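Local coordinates for protein beta-glucuronidase (Dictyoglomus thermophilum, PDB 6XXW) that is a family 2 glycoside hydrolase that probably hydrolyses beta-D-glucuronides, at residues P250-P255 with L293-P298; P258-L263 with R277-I282; E347-A352 with K403-V408. One frame throughout, in Å; residues are numbered along the deposited sequence.

Contact 1: P250-P255 with L293-P298; sequences PKLWEP and LINEKP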
loop_
_atom_site.group_PDB
_atom_site.type_symbol
_atom_site.label_atom_id
_atom_site.label_comp_id
_atom_site.label_asym_id
_atom_site.label_seq_id
_atom_site.Cartn_x
_atom_site.Cartn_y
_atom_site.Cartn_z
ATOM N N PRO A 250 -5.213 -46.972 23.692
ATOM C CA PRO A 250 -5.838 -45.806 23.067
ATOM C C PRO A 250 -4.807 -44.963 22.339
ATOM O O PRO A 250 -3.636 -44.901 22.724
ATOM C CB PRO A 250 -6.418 -45.046 24.265
ATOM C CG PRO A 250 -5.477 -45.374 25.361
ATOM C CD PRO A 250 -5.076 -46.800 25.148
ATOM N N LYS A 251 -5.253 -44.319 21.268
ATOM C CA LYS A 251 -4.498 -43.245 20.639
ATOM C C LYS A 251 -5.077 -41.930 21.153
ATOM O O LYS A 251 -6.254 -41.628 20.915
ATOM C CB LYS A 251 -4.567 -43.331 19.112
ATOM C CG LYS A 251 -4.106 -44.676 18.521
ATOM C CD LYS A 251 -5.292 -45.597 18.285
ATOM C CE LYS A 251 -4.866 -47.019 17.926
ATOM N NZ LYS A 251 -5.994 -47.793 17.317
ATOM N N LEU A 252 -4.266 -41.174 21.882
ATOM C CA LEU A 252 -4.743 -39.967 22.542
ATOM C C LEU A 252 -4.779 -38.778 21.586
ATOM O O LEU A 252 -3.951 -38.648 20.680
ATOM C CB LEU A 252 -3.852 -39.624 23.739
ATOM C CG LEU A 252 -3.622 -40.738 24.757
ATOM C CD1 LEU A 252 -2.855 -40.207 25.964
ATOM C CD2 LEU A 252 -4.962 -41.351 25.172
ATOM N N TRP A 253 -5.758 -37.906 21.809
ATOM C CA TRP A 253 -5.844 -36.638 21.104
ATOM C C TRP A 253 -4.912 -35.623 21.760
ATOM O O TRP A 253 -4.892 -35.489 22.987
ATOM C CB TRP A 253 -7.292 -36.135 21.128
ATOM C CG TRP A 253 -7.543 -34.893 20.331
ATOM C CD1 TRP A 253 -8.088 -34.820 19.071
ATOM C CD2 TRP A 253 -7.293 -33.537 20.741
ATOM N NE1 TRP A 253 -8.176 -33.501 18.672
ATOM C CE2 TRP A 253 -7.692 -32.697 19.674
ATOM C CE3 TRP A 253 -6.751 -32.952 21.898
ATOM C CZ2 TRP A 253 -7.578 -31.302 19.736
ATOM C CZ3 TRP A 253 -6.633 -31.568 21.956
ATOM C CH2 TRP A 253 -7.041 -30.759 20.881
ATOM N N GLU A 254 -4.144 -34.905 20.948
ATOM C CA GLU A 254 -3.359 -33.786 21.450
ATOM C C GLU A 254 -2.898 -32.959 20.258
ATOM O O GLU A 254 -2.968 -33.425 19.117
ATOM C CB GLU A 254 -2.159 -34.262 22.293
ATOM C CG GLU A 254 -1.198 -35.258 21.637
ATOM C CD GLU A 254 -0.138 -35.780 22.629
ATOM O OE1 GLU A 254 -0.501 -36.143 23.774
ATOM O OE2 GLU A 254 1.058 -35.815 22.268
ATOM N N PRO A 255 -2.481 -31.717 20.482
ATOM C CA PRO A 255 -1.840 -30.963 19.399
ATOM C C PRO A 255 -0.659 -31.742 18.854
ATOM O O PRO A 255 0.178 -32.249 19.611
ATOM C CB PRO A 255 -1.403 -29.668 20.083
ATOM C CG PRO A 255 -2.363 -29.503 21.194
ATOM C CD PRO A 255 -2.679 -30.894 21.686
ATOM N N LEU A 293 -0.881 -29.374 32.089
ATOM C CA LEU A 293 -0.667 -30.733 31.596
ATOM C C LEU A 293 -1.796 -31.170 30.672
ATOM O O LEU A 293 -2.976 -31.107 31.040
ATOM C CB LEU A 293 -0.545 -31.732 32.753
ATOM C CG LEU A 293 0.555 -31.445 33.773
ATOM C CD1 LEU A 293 0.381 -32.346 35.000
ATOM C CD2 LEU A 293 1.916 -31.645 33.141
ATOM N N ILE A 294 -1.426 -31.632 29.484
ATOM C CA ILE A 294 -2.329 -32.338 28.585
ATOM C C ILE A 294 -1.776 -33.740 28.446
ATOM O O ILE A 294 -0.602 -33.909 28.084
ATOM C CB ILE A 294 -2.444 -31.648 27.219
ATOM C CG1 ILE A 294 -3.079 -30.258 27.393
ATOM C CG2 ILE A 294 -3.211 -32.551 26.231
ATOM C CD1 ILE A 294 -3.228 -29.456 26.098
ATOM N N ASN A 295 -2.603 -34.739 28.774
ATOM C CA ASN A 295 -2.171 -36.136 28.778
ATOM C C ASN A 295 -0.914 -36.305 29.629
ATOM O O ASN A 295 0.033 -37.010 29.258
ATOM C CB ASN A 295 -1.962 -36.636 27.347
ATOM C CG ASN A 295 -3.242 -36.594 26.542
ATOM O OD1 ASN A 295 -4.332 -36.754 27.104
ATOM N ND2 ASN A 295 -3.128 -36.381 25.231
ATOM N N GLU A 296 -0.907 -35.611 30.771
ATOM C CA GLU A 296 0.146 -35.659 31.783
ATOM C C GLU A 296 1.497 -35.156 31.271
ATOM O O GLU A 296 2.537 -35.432 31.879
ATOM C CB GLU A 296 0.281 -37.070 32.370
ATOM C CG GLU A 296 -0.918 -37.504 33.220
ATOM C CD GLU A 296 -1.229 -36.523 34.351
ATOM O OE1 GLU A 296 -0.358 -36.320 35.227
ATOM O OE2 GLU A 296 -2.341 -35.948 34.366
ATOM N N LYS A 297 1.515 -34.391 30.180
ATOM C CA LYS A 297 2.760 -33.810 29.705
ATOM C C LYS A 297 2.682 -32.287 29.749
ATOM O O LYS A 297 1.609 -31.722 29.518
ATOM C CB LYS A 297 3.073 -34.273 28.273
ATOM C CG LYS A 297 3.254 -35.765 28.129
ATOM C CD LYS A 297 3.521 -36.135 26.678
ATOM C CE LYS A 297 2.321 -35.829 25.807
ATOM N NZ LYS A 297 2.557 -36.256 24.394
ATOM N N PRO A 298 3.794 -31.594 30.069
ATOM C CA PRO A 298 3.765 -30.122 30.165
ATOM C C PRO A 298 3.587 -29.408 28.834
ATOM O O PRO A 298 4.517 -29.365 28.026
ATOM C CB PRO A 298 5.130 -29.785 30.783
ATOM C CG PRO A 298 5.997 -30.959 30.461
ATOM C CD PRO A 298 5.086 -32.151 30.506
#
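The amide of Asn-295 and the carboxylate of Glu-254 meet where the immunoglobulin-like beta-sandwich of this family 2 glycosidase adjoins its TIM barrel. Asn-295 is the first of the two corner residues of a type I' turn, Ile-294 to Lys-297, that closes a beta hairpin at the start of the barrel domain; Ile-294 and Lys-297 exchange both backbone hydrogen bonds, and positive phi at Asn-295 (53°) fits the turn type.

Two hydrogen bonds leave the same nitrogen. Asn-295 ND2 reaches Trp-253 O at 3.0 Å, approaching from above that carbonyl plane, and Glu-254 OE1 at 3.0 Å in a nearly straight bond (172° at the hydrogen). The second acceptor uses its anti lone pair, and carboxylate and amide are nearly coplanar. Both N-H groups of the amide are thereby used, while OD1 accepts from the backbone N of Thr-284; with three bonds the amide plane has little freedom to rotate.

The charged pair lies beside it. Lys-297 NZ approaches Glu-254 OE2 at 2.6 Å on the syn side, making a short salt bridge, and the two side chains run at about a right angle. A bend in the lysine at chi3 (-65°) turns its ammonium group toward the acid, and the same residue makes a cation-pi contact with Phe-595. Lys-297 NZ is also near Glu-254 OE1, at 3.1 Å. One carboxylate therefore joins turn amide and lysine, which would be expected to favour its ionised form.

Carbon contacts are few. Glu-254 CB comes to 4.4 Å from Ile-294 CG2, so the acid's aliphatic base borders the hairpin. The side chains of Leu-252 and Asn-295 run antiparallel, and a leucine methyl packs against the amide, Leu-252 CD1 lying 3.7 Å from Asn-295 CG.

Contact 2: P258-L263 with R277-I282; sequences PYLYNL and RMDIGI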
loop_
_atom_site.group_PDB
_atom_site.type_symbol
_atom_site.label_atom_id
_atom_site.label_comp_id
_atom_site.label_asym_id
_atom_site.label_seq_id
_atom_site.Cartn_x
_atom_site.Cartn_y
_atom_site.Cartn_z
ATOM N N PRO A 258 -3.958 -35.332 16.372
ATOM C CA PRO A 258 -5.406 -35.159 16.618
ATOM C C PRO A 258 -6.238 -36.408 16.340
ATOM O O PRO A 258 -7.129 -36.417 15.491
ATOM C CB PRO A 258 -5.762 -34.024 15.651
ATOM C CG PRO A 258 -4.824 -34.229 14.494
ATOM C CD PRO A 258 -3.521 -34.635 15.145
ATOM N N TYR A 259 -5.991 -37.474 17.083
ATOM C CA TYR A 259 -6.722 -38.707 16.823
ATOM C C TYR A 259 -8.151 -38.608 17.355
ATOM O O TYR A 259 -8.365 -38.259 18.521
ATOM C CB TYR A 259 -5.998 -39.898 17.443
ATOM C CG TYR A 259 -6.496 -41.215 16.883
ATOM C CD1 TYR A 259 -7.645 -41.817 17.385
ATOM C CD2 TYR A 259 -5.830 -41.838 15.842
ATOM C CE1 TYR A 259 -8.107 -43.007 16.876
ATOM C CE2 TYR A 259 -6.285 -43.027 15.325
ATOM C CZ TYR A 259 -7.419 -43.609 15.842
ATOM O OH TYR A 259 -7.869 -44.793 15.320
ATOM N N LEU A 260 -9.130 -38.914 16.495
ATOM C CA LEU A 260 -10.542 -38.896 16.870
ATOM C C LEU A 260 -11.161 -40.284 16.722
ATOM O O LEU A 260 -10.956 -40.958 15.713
ATOM C CB LEU A 260 -11.324 -37.888 16.016
ATOM C CG LEU A 260 -10.940 -36.413 16.204
ATOM C CD1 LEU A 260 -11.600 -35.531 15.142
ATOM C CD2 LEU A 260 -11.300 -35.927 17.621
ATOM N N TYR A 261 -11.919 -40.699 17.729
ATOM C CA TYR A 261 -12.785 -41.868 17.673
ATOM C C TYR A 261 -14.203 -41.397 17.382
ATOM O O TYR A 261 -14.584 -40.283 17.749
ATOM C CB TYR A 261 -12.763 -42.634 19.005
ATOM C CG TYR A 261 -11.450 -43.300 19.346
ATOM C CD1 TYR A 261 -10.401 -42.574 19.897
ATOM C CD2 TYR A 261 -11.258 -44.660 19.119
ATOM C CE1 TYR A 261 -9.190 -43.178 20.209
ATOM C CE2 TYR A 261 -10.055 -45.274 19.429
ATOM C CZ TYR A 261 -9.023 -44.525 19.979
ATOM O OH TYR A 261 -7.825 -45.126 20.297
ATOM N N ASN A 262 -14.996 -42.241 16.732
ATOM C CA ASN A 262 -16.375 -41.884 16.422
ATOM C C ASN A 262 -17.305 -42.600 17.391
ATOM O O ASN A 262 -17.307 -43.832 17.461
ATOM C CB ASN A 262 -16.755 -42.224 14.983
ATOM C CG ASN A 262 -18.095 -41.633 14.594
ATOM O OD1 ASN A 262 -19.131 -42.316 14.629
ATOM N ND2 ASN A 262 -18.094 -40.347 14.247
ATOM N N LEU A 263 -18.073 -41.822 18.138
ATOM C CA LEU A 263 -19.033 -42.348 19.092
ATOM C C LEU A 263 -20.389 -42.427 18.409
ATOM O O LEU A 263 -20.893 -41.413 17.917
ATOM C CB LEU A 263 -19.102 -41.450 20.322
ATOM C CG LEU A 263 -20.042 -41.881 21.441
ATOM C CD1 LEU A 263 -19.507 -43.119 22.114
ATOM C CD2 LEU A 263 -20.177 -40.735 22.449
ATOM N N ARG A 277 -24.210 -39.522 15.977
ATOM C CA ARG A 277 -22.787 -39.837 15.957
ATOM C C ARG A 277 -21.972 -38.573 16.186
ATOM O O ARG A 277 -22.351 -37.490 15.725
ATOM C CB ARG A 277 -22.359 -40.475 14.617
ATOM C CG ARG A 277 -23.077 -41.757 14.274
ATOM C CD ARG A 277 -22.543 -42.363 12.982
ATOM N NE ARG A 277 -23.158 -43.658 12.739
ATOM C CZ ARG A 277 -24.300 -43.833 12.089
ATOM N NH1 ARG A 277 -24.953 -42.788 11.595
ATOM N NH2 ARG A 277 -24.784 -45.060 11.930
ATOM N N MET A 278 -20.844 -38.715 16.885
ATOM C CA MET A 278 -19.931 -37.594 17.038
ATOM C C MET A 278 -18.498 -38.092 17.165
ATOM O O MET A 278 -18.233 -39.084 17.849
ATOM C CB MET A 278 -20.299 -36.737 18.256
ATOM C CG MET A 278 -19.429 -35.505 18.406
ATOM S SD MET A 278 -19.863 -34.591 19.906
ATOM C CE MET A 278 -18.589 -33.321 19.871
ATOM N N ASP A 279 -17.578 -37.405 16.493
ATOM C CA ASP A 279 -16.162 -37.659 16.713
ATOM C C ASP A 279 -15.739 -37.067 18.051
ATOM O O ASP A 279 -16.000 -35.891 18.331
ATOM C CB ASP A 279 -15.318 -37.040 15.597
ATOM C CG ASP A 279 -15.379 -37.828 14.292
ATOM O OD1 ASP A 279 -15.715 -39.037 14.299
ATOM O OD2 ASP A 279 -15.068 -37.220 13.250
ATOM N N ILE A 280 -15.054 -37.865 18.868
ATOM C CA ILE A 280 -14.562 -37.408 20.160
ATOM C C ILE A 280 -13.070 -37.697 20.223
ATOM O O ILE A 280 -12.538 -38.487 19.448
ATOM C CB ILE A 280 -15.287 -38.081 21.347
ATOM C CG1 ILE A 280 -15.090 -39.600 21.294
ATOM C CG2 ILE A 280 -16.777 -37.716 21.368
ATOM C CD1 ILE A 280 -15.580 -40.303 22.536
ATOM N N GLY A 281 -12.404 -37.056 21.166
ATOM C CA GLY A 281 -10.980 -37.270 21.376
ATOM C C GLY A 281 -10.704 -37.638 22.818
ATOM O O GLY A 281 -11.352 -37.134 23.736
ATOM N N ILE A 282 -9.745 -38.534 23.008
ATOM C CA ILE A 282 -9.378 -39.020 24.332
ATOM C C ILE A 282 -8.180 -38.206 24.816
ATOM O O ILE A 282 -7.063 -38.362 24.310
ATOM C CB ILE A 282 -9.064 -40.524 24.311
ATOM C CG1 ILE A 282 -10.319 -41.338 23.973
ATOM C CG2 ILE A 282 -8.479 -40.967 25.650
ATOM C CD1 ILE A 282 -10.021 -42.810 23.673
HETATM O O HOH W 1 -8.389 -39.798 20.730
HETATM O O HOH W 2 -13.177 -40.686 13.329
#
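Tyr-261 and Ile-280 form a hydrogen-bonded antiparallel pair: Tyr-261 N to Ile-280 O is 2.9 Å and Ile-280 N to Tyr-261 O 2.7 Å. Leu-263 and Met-278 repeat the two-bond pattern, with Leu-263 N to Met-278 O at 2.8 Å. Between these pairs, Asn-262 and Asp-279 form a non-hydrogen-bonded pair whose side chains supply the cross-strand link. Asn-262 ND2 gives Asp-279 OD1 an almost linear bond of 2.7 Å, in the amide plane but from above the carboxylate, the two planes standing 84° apart. The asparagine's chi1 of -170° sets CG opposite the backbone N and carries the amide toward the neighbouring strand.

These residues belong to the beta hairpin 257-268/273-280 of the immunoglobulin-like beta-sandwich. Tyr-261, Leu-263, Met-278 and Ile-280 share one face; Ile-280 and Leu-263 pack on Val-201 of the strand 198-206, as expected for a sandwich interior. Past the paired region, Ile-282 CD1 touches Tyr-261 CE1 at 3.6 Å, while Tyr-259 CE1 lies over one face of the Tyr-261 ring, offset toward its rim.

Water takes over where direct pairing stops: one molecule donates to Tyr-259 O (2.7 Å) and accepts from Ile-282 N (2.9 Å). Farther out, the hydroxyl of Tyr-261 is bonded to Lys-251 N, and Arg-277 makes salt bridges to Glu-28 and Glu-264.

Contact 3: E347-A352 with K403-V408; sequences EILFLA and KNHPSV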
loop_
_atom_site.group_PDB
_atom_site.type_symbol
_atom_site.label_atom_id
_atom_site.label_comp_id
_atom_site.label_asym_id
_atom_site.label_seq_id
_atom_site.Cartn_x
_atom_site.Cartn_y
_atom_site.Cartn_z
ATOM N N GLU A 347 -18.832 -25.020 14.254
ATOM C CA GLU A 347 -18.021 -25.429 13.113
ATOM C C GLU A 347 -16.535 -25.245 13.389
ATOM O O GLU A 347 -15.722 -26.119 13.073
ATOM C CB GLU A 347 -18.453 -24.626 11.880
ATOM C CG GLU A 347 -19.756 -25.108 11.219
ATOM C CD GLU A 347 -21.035 -24.559 11.866
ATOM O OE1 GLU A 347 -20.960 -23.813 12.872
ATOM O OE2 GLU A 347 -22.133 -24.884 11.355
ATOM N N ILE A 348 -16.153 -24.125 14.009
ATOM C CA ILE A 348 -14.734 -23.902 14.266
ATOM C C ILE A 348 -14.196 -24.906 15.293
ATOM O O ILE A 348 -13.051 -25.371 15.186
ATOM C CB ILE A 348 -14.499 -22.442 14.692
ATOM C CG1 ILE A 348 -14.514 -21.549 13.445
ATOM C CG2 ILE A 348 -13.160 -22.298 15.454
ATOM C CD1 ILE A 348 -14.469 -20.053 13.779
ATOM N N LEU A 349 -15.015 -25.288 16.278
ATOM C CA LEU A 349 -14.546 -26.260 17.269
ATOM C C LEU A 349 -14.418 -27.665 16.675
ATOM O O LEU A 349 -13.489 -28.407 17.033
ATOM C CB LEU A 349 -15.475 -26.274 18.490
ATOM C CG LEU A 349 -15.483 -24.964 19.280
ATOM C CD1 LEU A 349 -16.270 -25.140 20.553
ATOM C CD2 LEU A 349 -14.067 -24.523 19.611
ATOM N N PHE A 350 -15.332 -28.058 15.775
ATOM C CA PHE A 350 -15.173 -29.345 15.096
ATOM C C PHE A 350 -13.891 -29.366 14.276
ATOM O O PHE A 350 -13.193 -30.387 14.224
ATOM C CB PHE A 350 -16.374 -29.645 14.200
ATOM C CG PHE A 350 -17.579 -30.135 14.946
ATOM C CD1 PHE A 350 -17.620 -31.425 15.461
ATOM C CD2 PHE A 350 -18.671 -29.301 15.146
ATOM C CE1 PHE A 350 -18.738 -31.878 16.161
ATOM C CE2 PHE A 350 -19.783 -29.743 15.849
ATOM C CZ PHE A 350 -19.813 -31.034 16.354
ATOM N N LEU A 351 -13.559 -28.238 13.634
ATOM C CA LEU A 351 -12.299 -28.148 12.906
ATOM C C LEU A 351 -11.106 -28.193 13.855
ATOM O O LEU A 351 -10.106 -28.861 13.568
ATOM C CB LEU A 351 -12.274 -26.876 12.056
ATOM C CG LEU A 351 -13.223 -26.850 10.852
ATOM C CD1 LEU A 351 -13.186 -25.474 10.169
ATOM C CD2 LEU A 351 -12.815 -27.954 9.883
ATOM N N ALA A 352 -11.182 -27.495 14.995
ATOM C CA ALA A 352 -10.068 -27.573 15.933
ATOM C C ALA A 352 -9.866 -29.008 16.414
ATOM O O ALA A 352 -8.719 -29.451 16.592
ATOM C CB ALA A 352 -10.282 -26.615 17.097
ATOM N N LYS A 403 -19.211 -29.027 25.712
ATOM C CA LYS A 403 -18.598 -29.900 26.712
ATOM C C LYS A 403 -17.920 -31.134 26.123
ATOM O O LYS A 403 -17.030 -31.692 26.775
ATOM C CB LYS A 403 -19.652 -30.369 27.734
ATOM C CG LYS A 403 -20.879 -31.041 27.062
ATOM C CD LYS A 403 -21.918 -31.486 28.064
ATOM C CE LYS A 403 -23.131 -32.127 27.376
ATOM N NZ LYS A 403 -24.115 -31.151 26.827
ATOM N N ASN A 404 -18.310 -31.583 24.925
ATOM C CA ASN A 404 -17.773 -32.821 24.349
ATOM C C ASN A 404 -16.680 -32.604 23.291
ATOM O O ASN A 404 -16.234 -33.580 22.674
ATOM C CB ASN A 404 -18.911 -33.659 23.758
ATOM C CG ASN A 404 -19.892 -34.105 24.827
ATOM O OD1 ASN A 404 -19.490 -34.372 25.952
ATOM N ND2 ASN A 404 -21.179 -34.148 24.491
ATOM N N HIS A 405 -16.214 -31.372 23.085
ATOM C CA HIS A 405 -15.137 -31.132 22.127
ATOM C C HIS A 405 -13.790 -31.361 22.803
ATOM O O HIS A 405 -13.495 -30.704 23.813
ATOM C CB HIS A 405 -15.202 -29.713 21.574
ATOM C CG HIS A 405 -16.282 -29.508 20.560
ATOM N ND1 HIS A 405 -16.208 -30.018 19.280
ATOM C CD2 HIS A 405 -17.466 -28.853 20.636
ATOM C CE1 HIS A 405 -17.297 -29.686 18.610
ATOM N NE2 HIS A 405 -18.077 -28.979 19.410
ATOM N N PRO A 406 -12.944 -32.252 22.287
ATOM C CA PRO A 406 -11.597 -32.388 22.869
ATOM C C PRO A 406 -10.754 -31.124 22.737
ATOM O O PRO A 406 -9.886 -30.873 23.584
ATOM C CB PRO A 406 -10.991 -33.569 22.083
ATOM C CG PRO A 406 -11.731 -33.573 20.767
ATOM C CD PRO A 406 -13.141 -33.098 21.092
ATOM N N SER A 407 -11.015 -30.304 21.719
ATOM C CA SER A 407 -10.178 -29.136 21.459
ATOM C C SER A 407 -10.325 -28.064 22.535
ATOM O O SER A 407 -9.362 -27.331 22.800
ATOM C CB SER A 407 -10.509 -28.549 20.082
ATOM O OG SER A 407 -11.851 -28.055 20.033
ATOM N N VAL A 408 -11.505 -27.936 23.156
ATOM C CA VAL A 408 -11.651 -26.976 24.248
ATOM C C VAL A 408 -10.932 -27.520 25.478
ATOM O O VAL A 408 -11.293 -28.578 26.016
ATOM C CB VAL A 408 -13.127 -26.696 24.568
ATOM C CG1 VAL A 408 -13.221 -25.702 25.757
ATOM C CG2 VAL A 408 -13.886 -26.174 23.365
#
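His-405 and Phe-350 form a T-shaped (edge-to-face) pair, with ring centroids 4.5 Å apart and planes at 79°. The imidazole supplies the edge: its CE1 sits over the centre of the phenyl face, almost equally far from all six ring carbons. Leu-349 adds a CH-pi contact from a different direction. Its CB lies 3.7 Å from the His-405 ring centroid and 1° off the normal, squarely over the imidazole face. The histidine is thus packed at its CE1 edge and over one face, while the hydrogen bond from ND1 to Asp-353 limits its rotation.

Helix 346-355 and the loop that leads from helix 385-402 into strand 408-415 are parts of the TIM barrel, and strand 358-362, which follows the first helix, pairs in parallel with strand 408-415.

Aliphatic contacts continue along the helix face. Leu-349 CD1 meets Val-408 CG2 at 3.8 Å, and three residues on Ala-352 CB lies 3.6 Å from Ser-407 CB. The polar end of the serine is held by the same aspartate: with chi1 at 64°, OG lies between backbone N and carbonyl carbon and bonds Asp-353 OD1, whereas OD2 serves His-405.

Contact 2 is nested within the chain loop closed by contact 1, their centres about 14 Å apart, and Trp-253 N to Ile-282 O at 2.9 Å is a probable hydrogen bond between them. Contact 3, within the barrel, has its centre about 10 Å from that of contact 2 and about 16 Å from that of contact 1. Trp-253 reaches from contact 1 to contact 3, its CH2 lying 3.6 Å from Ser-407 CA, while Met-278 CE of contact 2 approaches Phe-350 CE1 at 4.0 Å. Tris, probably from crystallisation, hydrogen-bonds to Gly-281 O, Lys-403 O and Asn-404 O, and so bridges the sandwich and barrel segments of contacts 2 and 3; such molecules often mark pockets.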